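Local coordinates for cellulosomal scaffoldin adaptor protein B (Acetivibrio cellulolyticus, PDB 3BWZ) that probably acts as an adaptor scaffoldin in the cellulosome, this chain being a type II cohesin module of the kind that binds dockerins, at residues Ile9-Thr14 and Ser126-Glu131; Thr14-Gly19 and Ala163-Asp168; Val47-Thr52 and Lys119-Glu124. All blocks are in the same frame, centred on the assembly; numbering follows the deposited sequence. Where two conformers were deposited one is given.

Contact 1 (Ile9-Thr14 and Ser126-Glu131). With EDO (1,2-ethanediol), chain F.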
loop_
_atom_site.group_PDB
_atom_site.type_symbol
_atom_site.label_atom_id
_atom_site.label_comp_id
_atom_site.label_asym_id
_atom_site.label_seq_id
_atom_site.Cartn_x
_atom_site.Cartn_y
_atom_site.Cartn_z
ATOM N N ILE A 9 4.182 -5.578 -1.543
ATOM C CA ILE A 9 4.124 -4.529 -2.550
ATOM C C ILE A 9 4.534 -5.143 -3.885
ATOM O O ILE A 9 5.648 -5.590 -4.035
ATOM C CB ILE A 9 5.030 -3.340 -2.220
ATOM C CG1 ILE A 9 4.773 -2.823 -0.810
ATOM C CG2 ILE A 9 4.908 -2.259 -3.277
ATOM C CD1 ILE A 9 5.759 -1.719 -0.353
ATOM N N VAL A 10 3.597 -5.181 -4.821
ATOM C CA VAL A 10 3.730 -5.846 -6.099
ATOM C C VAL A 10 3.705 -4.808 -7.210
ATOM O O VAL A 10 2.754 -4.063 -7.303
ATOM C CB VAL A 10 2.571 -6.913 -6.295
ATOM C CG1 VAL A 10 2.672 -7.610 -7.644
ATOM C CG2 VAL A 10 2.609 -7.934 -5.149
ATOM N N LEU A 11 4.713 -4.777 -8.071
ATOM C CA LEU A 11 4.717 -3.851 -9.209
ATOM C C LEU A 11 4.271 -4.531 -10.488
ATOM O O LEU A 11 4.533 -5.713 -10.712
ATOM C CB LEU A 11 6.116 -3.284 -9.444
ATOM C CG LEU A 11 6.776 -2.679 -8.215
ATOM C CD1 LEU A 11 8.122 -2.038 -8.604
ATOM C CD2 LEU A 11 5.886 -1.719 -7.497
ATOM N N ASP A 12 3.627 -3.777 -11.365
ATOM C CA ASP A 12 3.264 -4.303 -12.669
ATOM C C ASP A 12 4.411 -4.352 -13.668
ATOM O O ASP A 12 4.265 -4.945 -14.730
ATOM C CB ASP A 12 2.066 -3.553 -13.260
ATOM C CG ASP A 12 2.369 -2.108 -13.618
ATOM O OD1 ASP A 12 3.227 -1.478 -12.984
ATOM O OD2 ASP A 12 1.653 -1.605 -14.524
ATOM N N LYS A 13 5.507 -3.679 -13.372
ATOM C CA LYS A 13 6.658 -3.547 -14.232
ATOM C C LYS A 13 7.946 -3.806 -13.411
ATOM O O LYS A 13 8.007 -3.474 -12.238
ATOM C CB LYS A 13 6.715 -2.123 -14.806
ATOM C CG LYS A 13 5.604 -1.795 -15.753
ATOM C CD LYS A 13 5.610 -0.337 -16.153
ATOM C CE LYS A 13 4.465 -0.024 -17.135
ATOM N NZ LYS A 13 4.381 1.371 -17.571
ATOM N N THR A 14 8.922 -4.438 -14.037
ATOM C CA THR A 14 10.266 -4.574 -13.497
ATOM C C THR A 14 11.200 -3.484 -13.934
ATOM O O THR A 14 12.183 -3.146 -13.243
ATOM C CB THR A 14 10.903 -6.006 -13.812
ATOM O OG1 THR A 14 11.027 -6.201 -15.245
ATOM C CG2 THR A 14 10.128 -7.122 -13.178
ATOM N N SER A 126 15.562 1.815 -7.836
ATOM C CA SER A 126 14.945 2.456 -6.686
ATOM C C SER A 126 13.918 1.527 -6.040
ATOM O O SER A 126 13.281 0.712 -6.693
ATOM C CB SER A 126 14.279 3.745 -7.176
ATOM O OG SER A 126 13.982 4.645 -6.114
ATOM N N SER A 127 13.732 1.716 -4.752
ATOM C CA SER A 127 12.879 0.861 -3.932
ATOM C C SER A 127 11.616 1.559 -3.469
ATOM O O SER A 127 11.650 2.744 -3.111
ATOM C CB SER A 127 13.639 0.436 -2.683
ATOM O OG SER A 127 14.713 -0.383 -3.062
ATOM N N ILE A 128 10.517 0.810 -3.430
ATOM C CA ILE A 128 9.279 1.224 -2.803
ATOM C C ILE A 128 9.126 0.281 -1.611
ATOM O O ILE A 128 9.024 -0.934 -1.780
ATOM C CB ILE A 128 8.078 1.120 -3.787
ATOM C CG1 ILE A 128 8.303 2.034 -5.013
ATOM C CG2 ILE A 128 6.777 1.500 -3.085
ATOM C CD1 ILE A 128 7.467 1.598 -6.211
ATOM N N SER A 129 9.117 0.836 -0.410
ATOM C CA SER A 129 9.178 0.043 0.798
ATOM C C SER A 129 8.026 0.353 1.739
ATOM O O SER A 129 7.322 1.354 1.579
ATOM C CB SER A 129 10.448 0.306 1.576
ATOM O OG SER A 129 10.682 1.649 1.772
ATOM N N PHE A 130 7.852 -0.522 2.730
ATOM C CA PHE A 130 7.128 -0.156 3.946
ATOM C C PHE A 130 8.187 0.063 4.997
ATOM O O PHE A 130 9.183 -0.653 5.030
ATOM C CB PHE A 130 6.244 -1.277 4.445
ATOM C CG PHE A 130 5.065 -1.590 3.582
ATOM C CD1 PHE A 130 4.774 -2.898 3.242
ATOM C CD2 PHE A 130 4.166 -0.601 3.240
ATOM C CE1 PHE A 130 3.658 -3.220 2.524
ATOM C CE2 PHE A 130 3.038 -0.911 2.494
ATOM C CZ PHE A 130 2.785 -2.242 2.145
ATOM N N GLU A 131 7.989 1.033 5.886
ATOM C CA GLU A 131 9.001 1.401 6.898
ATOM C C GLU A 131 8.342 1.672 8.243
ATOM O O GLU A 131 7.297 2.318 8.290
ATOM C CB GLU A 131 9.772 2.646 6.445
ATOM C CG GLU A 131 10.745 2.372 5.284
ATOM C CD GLU A 131 11.897 3.377 5.213
ATOM O OE1 GLU A 131 13.012 2.980 4.814
ATOM O OE2 GLU A 131 11.700 4.562 5.564
HETATM C C1 EDO F . 9.288 -9.077 -16.419
HETATM O O1 EDO F . 9.088 -7.666 -16.524
HETATM C C2 EDO F . 8.914 -9.790 -17.707
HETATM O O2 EDO F . 7.522 -9.812 -17.981
#

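Contact 2 (Thr14-Gly19 and Ala163-Asp168). With EDO (1,2-ethanediol), chain F.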
loop_
_atom_site.group_PDB
_atom_site.type_symbol
_atom_site.label_atom_id
_atom_site.label_comp_id
_atom_site.label_asym_id
_atom_site.label_seq_id
_atom_site.Cartn_x
_atom_site.Cartn_y
_atom_site.Cartn_z
ATOM N N THR A 14 8.922 -4.438 -14.037
ATOM C CA THR A 14 10.266 -4.574 -13.497
ATOM C C THR A 14 11.200 -3.484 -13.934
ATOM O O THR A 14 12.183 -3.146 -13.243
ATOM C CB THR A 14 10.903 -6.006 -13.812
ATOM O OG1 THR A 14 11.027 -6.201 -15.245
ATOM C CG2 THR A 14 10.128 -7.122 -13.178
ATOM N N THR A 15 10.919 -3.005 -15.124
ATOM C CA THR A 15 11.707 -1.985 -15.773
ATOM C C THR A 15 10.718 -0.953 -16.309
ATOM O O THR A 15 9.623 -1.314 -16.735
ATOM C CB THR A 15 12.589 -2.654 -16.771
ATOM O OG1 THR A 15 13.390 -3.635 -16.092
ATOM C CG2 THR A 15 13.486 -1.660 -17.324
ATOM N N ALA A 16 11.094 0.315 -16.265
ATOM C CA ALA A 16 10.197 1.376 -16.713
ATOM C C ALA A 16 11.047 2.575 -17.108
ATOM O O ALA A 16 11.911 3.014 -16.367
ATOM C CB ALA A 16 9.228 1.754 -15.583
ATOM N N SER A 17 10.747 3.118 -18.276
ATOM C CA SER A 17 11.447 4.291 -18.783
ATOM C C SER A 17 10.960 5.569 -18.105
ATOM O O SER A 17 9.899 5.603 -17.490
ATOM C CB SER A 17 11.255 4.412 -20.280
ATOM O OG SER A 17 11.725 3.242 -20.921
ATOM N N VAL A 18 11.748 6.625 -18.235
ATOM C CA VAL A 18 11.342 7.928 -17.747
ATOM C C VAL A 18 9.949 8.245 -18.289
ATOM O O VAL A 18 9.638 8.010 -19.461
ATOM C CB VAL A 18 12.343 8.997 -18.146
ATOM C CG1 VAL A 18 11.862 10.355 -17.704
ATOM C CG2 VAL A 18 13.713 8.675 -17.525
ATOM N N GLY A 19 9.120 8.763 -17.398
ATOM C CA GLY A 19 7.787 9.173 -17.732
ATOM C C GLY A 19 6.731 8.091 -17.639
ATOM O O GLY A 19 5.533 8.395 -17.655
ATOM N N ALA A 163 9.694 -3.431 -2.990
ATOM C CA ALA A 163 9.534 -3.647 -4.427
ATOM C C ALA A 163 10.582 -2.773 -5.098
ATOM O O ALA A 163 10.747 -1.626 -4.745
ATOM C CB ALA A 163 8.137 -3.243 -4.876
ATOM N N VAL A 164 11.293 -3.311 -6.068
ATOM C CA VAL A 164 12.404 -2.596 -6.713
ATOM C C VAL A 164 12.088 -2.392 -8.177
ATOM O O VAL A 164 11.725 -3.340 -8.890
ATOM C CB VAL A 164 13.737 -3.320 -6.527
ATOM C CG1 VAL A 164 14.860 -2.571 -7.252
ATOM C CG2 VAL A 164 14.033 -3.447 -5.040
ATOM N N ILE A 165 12.220 -1.151 -8.640
ATOM C CA ILE A 165 12.061 -0.828 -10.047
ATOM C C ILE A 165 13.436 -0.536 -10.648
ATOM O O ILE A 165 14.291 0.073 -10.002
ATOM C CB ILE A 165 11.093 0.398 -10.248
ATOM C CG1 ILE A 165 10.688 0.565 -11.733
ATOM C CG2 ILE A 165 11.653 1.674 -9.635
ATOM C CD1 ILE A 165 9.870 -0.572 -12.301
ATOM N N ASN A 166 13.623 -0.954 -11.890
ATOM C CA ASN A 166 14.802 -0.577 -12.664
ATOM C C ASN A 166 16.113 -1.115 -12.116
ATOM O O ASN A 166 17.146 -0.470 -12.262
ATOM C CB ASN A 166 14.828 0.931 -12.910
ATOM C CG ASN A 166 13.853 1.329 -13.986
ATOM O OD1 ASN A 166 13.602 0.556 -14.905
ATOM N ND2 ASN A 166 13.295 2.530 -13.902
ATOM N N LEU A 167 16.099 -2.329 -11.558
ATOM C CA LEU A 167 17.339 -3.061 -11.355
ATOM C C LEU A 167 18.049 -3.190 -12.702
ATOM O O LEU A 167 19.235 -2.898 -12.816
ATOM C CB LEU A 167 17.064 -4.437 -10.706
ATOM C CG LEU A 167 18.146 -5.237 -10.014
ATOM C CD1 LEU A 167 19.126 -5.803 -10.984
ATOM C CD2 LEU A 167 18.772 -4.461 -8.848
ATOM N N ASP A 168 17.316 -3.666 -13.708
ATOM C CA ASP A 168 17.721 -3.581 -15.110
ATOM C C ASP A 168 17.023 -2.374 -15.722
ATOM O O ASP A 168 15.858 -2.117 -15.425
ATOM C CB ASP A 168 17.314 -4.830 -15.859
ATOM C CG ASP A 168 17.937 -6.053 -15.266
ATOM O OD1 ASP A 168 19.156 -6.189 -15.165
ATOM O OD2 ASP A 168 17.140 -6.921 -14.789
HETATM C C1 EDO F . 9.288 -9.077 -16.419
HETATM O O1 EDO F . 9.088 -7.666 -16.524
HETATM C C2 EDO F . 8.914 -9.790 -17.707
HETATM O O2 EDO F . 7.522 -9.812 -17.981
HETATM O O HOH W 1 14.593 -4.794 -13.624
HETATM O O HOH W 2 13.653 -4.092 -10.909
#

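Contact 3 (Val47-Thr52 and Lys119-Glu124)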
loop_
_atom_site.group_PDB
_atom_site.type_symbol
_atom_site.label_atom_id
_atom_site.label_comp_id
_atom_site.label_asym_id
_atom_site.label_seq_id
_atom_site.Cartn_x
_atom_site.Cartn_y
_atom_site.Cartn_z
ATOM N N VAL A 47 13.179 10.172 -7.583
ATOM C CA VAL A 47 13.084 9.156 -8.632
ATOM C C VAL A 47 11.659 8.874 -9.070
ATOM O O VAL A 47 11.422 8.668 -10.253
ATOM C CB VAL A 47 13.801 7.867 -8.185
ATOM C CG1 VAL A 47 13.727 6.791 -9.274
ATOM C CG2 VAL A 47 15.263 8.157 -7.847
ATOM N N LEU A 48 10.734 8.840 -8.114
ATOM C CA LEU A 48 9.342 8.477 -8.368
ATOM C C LEU A 48 8.426 9.540 -7.793
ATOM O O LEU A 48 8.732 10.116 -6.740
ATOM C CB LEU A 48 8.991 7.143 -7.698
ATOM C CG LEU A 48 9.789 5.909 -8.149
ATOM C CD1 LEU A 48 9.320 4.699 -7.350
ATOM C CD2 LEU A 48 9.687 5.658 -9.663
ATOM N N GLN A 49 7.277 9.732 -8.436
ATOM C CA GLN A 49 6.263 10.681 -7.953
ATOM C C GLN A 49 4.909 9.998 -7.919
ATOM O O GLN A 49 4.446 9.522 -8.950
ATOM C CB GLN A 49 6.160 11.877 -8.878
ATOM C CG GLN A 49 5.085 12.867 -8.467
ATOM C CD GLN A 49 4.928 14.032 -9.405
ATOM O OE1 GLN A 49 4.652 15.183 -8.975
ATOM N NE2 GLN A 49 5.111 13.779 -10.650
ATOM N N PRO A 50 4.228 9.956 -6.752
ATOM C CA PRO A 50 2.922 9.301 -6.711
ATOM C C PRO A 50 1.876 10.154 -7.427
ATOM O O PRO A 50 1.799 11.383 -7.223
ATOM C CB PRO A 50 2.646 9.172 -5.204
ATOM C CG PRO A 50 3.411 10.270 -4.588
ATOM C CD PRO A 50 4.635 10.449 -5.424
ATOM N N VAL A 51 1.060 9.496 -8.238
ATOM C CA VAL A 51 0.020 10.108 -9.042
ATOM C C VAL A 51 -1.247 9.270 -8.929
ATOM O O VAL A 51 -1.199 8.056 -8.740
ATOM C CB VAL A 51 0.434 10.238 -10.521
ATOM C CG1 VAL A 51 1.636 11.175 -10.643
ATOM C CG2 VAL A 51 0.703 8.875 -11.166
ATOM N N THR A 52 -2.388 9.932 -9.050
ATOM C CA THR A 52 -3.683 9.250 -9.054
ATOM C C THR A 52 -3.879 8.482 -10.358
ATOM O O THR A 52 -3.137 8.633 -11.332
ATOM C CB THR A 52 -4.819 10.244 -8.874
ATOM O OG1 THR A 52 -4.940 11.019 -10.080
ATOM C CG2 THR A 52 -4.617 11.129 -7.644
ATOM N N LYS A 119 4.880 7.903 -11.192
ATOM C CA LYS A 119 5.532 8.369 -12.410
ATOM C C LYS A 119 7.040 8.303 -12.224
ATOM O O LYS A 119 7.571 8.761 -11.208
ATOM C CB LYS A 119 5.075 9.793 -12.703
ATOM C CG LYS A 119 5.593 10.553 -13.919
ATOM C CD LYS A 119 5.386 12.100 -13.741
ATOM C CE LYS A 119 3.949 12.521 -13.435
ATOM N NZ LYS A 119 3.833 13.991 -13.087
ATOM N N VAL A 120 7.736 7.751 -13.219
ATOM C CA VAL A 120 9.184 7.628 -13.172
ATOM C C VAL A 120 9.819 8.945 -13.619
ATOM O O VAL A 120 9.719 9.335 -14.791
ATOM C CB VAL A 120 9.678 6.464 -14.064
ATOM C CG1 VAL A 120 11.197 6.389 -14.043
ATOM C CG2 VAL A 120 9.029 5.143 -13.601
ATOM N N LEU A 121 10.463 9.615 -12.676
ATOM C CA LEU A 121 11.142 10.888 -12.951
ATOM C C LEU A 121 12.548 10.680 -13.512
ATOM O O LEU A 121 13.006 11.460 -14.354
ATOM C CB LEU A 121 11.257 11.731 -11.680
ATOM C CG LEU A 121 9.934 12.022 -10.962
ATOM C CD1 LEU A 121 10.170 12.890 -9.708
ATOM C CD2 LEU A 121 8.908 12.653 -11.900
ATOM N N LYS A 122 13.232 9.670 -12.982
ATOM C CA LYS A 122 14.633 9.373 -13.312
ATOM C C LYS A 122 14.799 7.887 -13.482
ATOM O O LYS A 122 14.187 7.113 -12.750
ATOM C CB LYS A 122 15.579 9.846 -12.189
ATOM C CG LYS A 122 15.474 11.299 -11.855
ATOM C CD LYS A 122 16.530 11.731 -10.837
ATOM C CE LYS A 122 17.932 11.772 -11.399
ATOM N NZ LYS A 122 18.064 12.770 -12.499
ATOM N N GLU A 123 15.645 7.505 -14.427
ATOM C CA GLU A 123 15.943 6.125 -14.686
ATOM C C GLU A 123 17.081 5.653 -13.800
ATOM O O GLU A 123 18.250 5.822 -14.113
ATOM C CB GLU A 123 16.285 5.974 -16.169
ATOM C CG GLU A 123 16.365 4.561 -16.675
ATOM C CD GLU A 123 15.049 3.893 -16.825
ATOM O OE1 GLU A 123 15.028 2.707 -17.192
ATOM O OE2 GLU A 123 14.012 4.531 -16.566
ATOM N N GLU A 124 16.720 5.109 -12.652
ATOM C CA GLU A 124 17.645 4.719 -11.612
ATOM C C GLU A 124 17.006 3.593 -10.820
ATOM O O GLU A 124 15.820 3.665 -10.511
ATOM C CB GLU A 124 17.854 5.942 -10.700
ATOM C CG GLU A 124 18.655 5.829 -9.434
ATOM C CD GLU A 124 18.701 7.190 -8.715
ATOM O OE1 GLU A 124 18.822 7.202 -7.483
ATOM O OE2 GLU A 124 18.546 8.227 -9.404
#

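Contact 1 (Ile9-Thr14 and Ser126-Glu131)
Ile9 and Ser129 mark where strand 9-11 passes nearest to strand 126-130, their CA atoms 7.6 Å apart, with the two strands running roughly antiparallel at 148°. This spacing is too wide for direct backbone pairing. Strand 158-165 does the joining instead, pairing parallel with strand 6-11 and antiparallel with strand 126-130, so that side chains of strand 9-11 bridge the gap, meeting both side chains and backbone of strand 126-130.

Ile9 carries most of the contact. Its CG1 is anti to the carbonyl carbon (chi1 -52°) and the chain runs on extended, which carries CD1 out over the ring of Phe130. There the methyl sits 3.7 Å from the ring centroid, almost exactly on the ring normal, a CH-pi contact with the middle of the face rather than with its rim. One carbon back, Ile9 CG1 lies 3.5 Å from Phe130 CE1, so the same face is met by two successive carbons of one branch. On its other flank the CD1 methyl rests against the backbone of the facing strand, 3.6 Å from Ile128 O. The second branch turns to Ile128, where the CG2 methyls of the two isoleucines come within 4.2 Å. Farther along, Leu11 meets Ile128 by branch ends, CD2 to CD1 at 3.9 Å.

Ile9, Ile128 and Phe130 are buried in the apolar interior of the cohesin jelly-roll, with Leu11 towards its margin. Strand 34-42 adds Met41 against Ile128 and Phe130, and strand 21-29 adds Ala24 beside Ile9 and Leu11. Beyond the strand, Thr14 OG1 hydrogen-bonds O1 of an ethanediol, probably from the crystallisation liquor.

Side chain meets side chain carbon to carbon, so cohesion rests on dispersion and burial, with the CH-pi contact over Phe130 as the one oriented element.

Contact 2 (Thr14-Gly19 and Ala163-Asp168)
Asn166 meets Ala16 with both ends of its side-chain amide. OD1 accepts from Ala16 N at 2.9 Å, the donor tilted somewhat out of the amide's carbonyl plane, while ND2 donates an N-H to Ala16 O, also at 2.9 Å, on a lone pair in the carbonyl plane. The side chain thus answers one residue's N-H and C=O as a neighbouring strand would, and the two bonds fix the rotation of the amide. The backbone of Asn166 also takes part, its N donating to Thr14 O over 3.0 Å. Two waters, each 2.9 Å from Thr14 O, link that carbonyl to Asp168 N and to Leu167 N.

The bond from Asn166 N to Thr14 O continues the parallel pairing of the first strand, 6-11, with the last, 158-165, the pairing by which cohesins close their jelly-roll. Just past the strand end, Asn166 adopts a left-handed backbone conformation (phi 65°), which turns the chain.

Ile165 packs against the loop through its CD1. With CG1 anti to the backbone N (chi1 -168°), that methyl lies 3.6 Å from Thr14 O and 4.1 Å from Ala16 CB. A bond from Thr15 OG1 to Asp168 O is doubtful, because Thr15 has two conformers. Farther out, Val22 packs on both Ala16 and Ile165, and Thr125 OG1 hydrogen-bonds Asn166 O.

Contact 3 (Val47-Thr52 and Lys119-Glu124)
Val47 O is gripped by two successive amides, Leu121 N at 2.8 Å and, in a weak bond, Lys122 N at 3.4 Å. Helix-like backbone angles at Leu121 turn both N-H groups to the one carbonyl, where the regular pairing of the strands gives out. The CB of Leu121 packs on the same oxygen, and its CD2 comes to 4.2 Å from Gln49 CB.

On the strand side of this turn the pairing is antiparallel: Gln49 and Lys119 form a hydrogen-bonded pair, Gln49 N to Lys119 O at 3.0 Å and Lys119 N to Gln49 O at 2.8 Å. In this way the short strand 48-51 is added to strand 111-120, whose other neighbours include strand 21-29, in one sheet of the cohesin jelly-roll.

Leu48 and Val120, a non-hydrogen-bonded pair, send their side chains the same way and touch by Leu48 CD2 and Val120 CG2 at 4.0 Å. Those of Gln49 and Lys119 leave from the opposite face. Val47 CG2, anti to the carbonyl carbon, lies over the flat face of the Glu124 carboxylate, 3.6 Å from OE2 and nearly as close to CD and OE1. Phe118, farther back on strand 111-120, and Ile128 also pack on Leu48.

How the contacts relate
The three contacts cluster toward one end of the module, centres 10 to 12 Å apart. Contacts 1 and 2 share Thr14 and their segments alternate along the chain; strand 158-165, part of contact 2, runs between the two strands of contact 1, bonding to Ser126 and Ile128. Contact 3 falls within the chain spanned by either, and strand 111-120 leads through its final loop into strand 126-130. Leu48 packs on Ile128, and Gly19 N probably hydrogen-bonds Val120 O, so contact 3 touches both others. Strands 158-165, 6-11, 21-29, 111-120 and 48-51 are successive neighbours; strand 126-130 pairs with the other edge of strand 158-165, and contact 1 packs side chains across that strand.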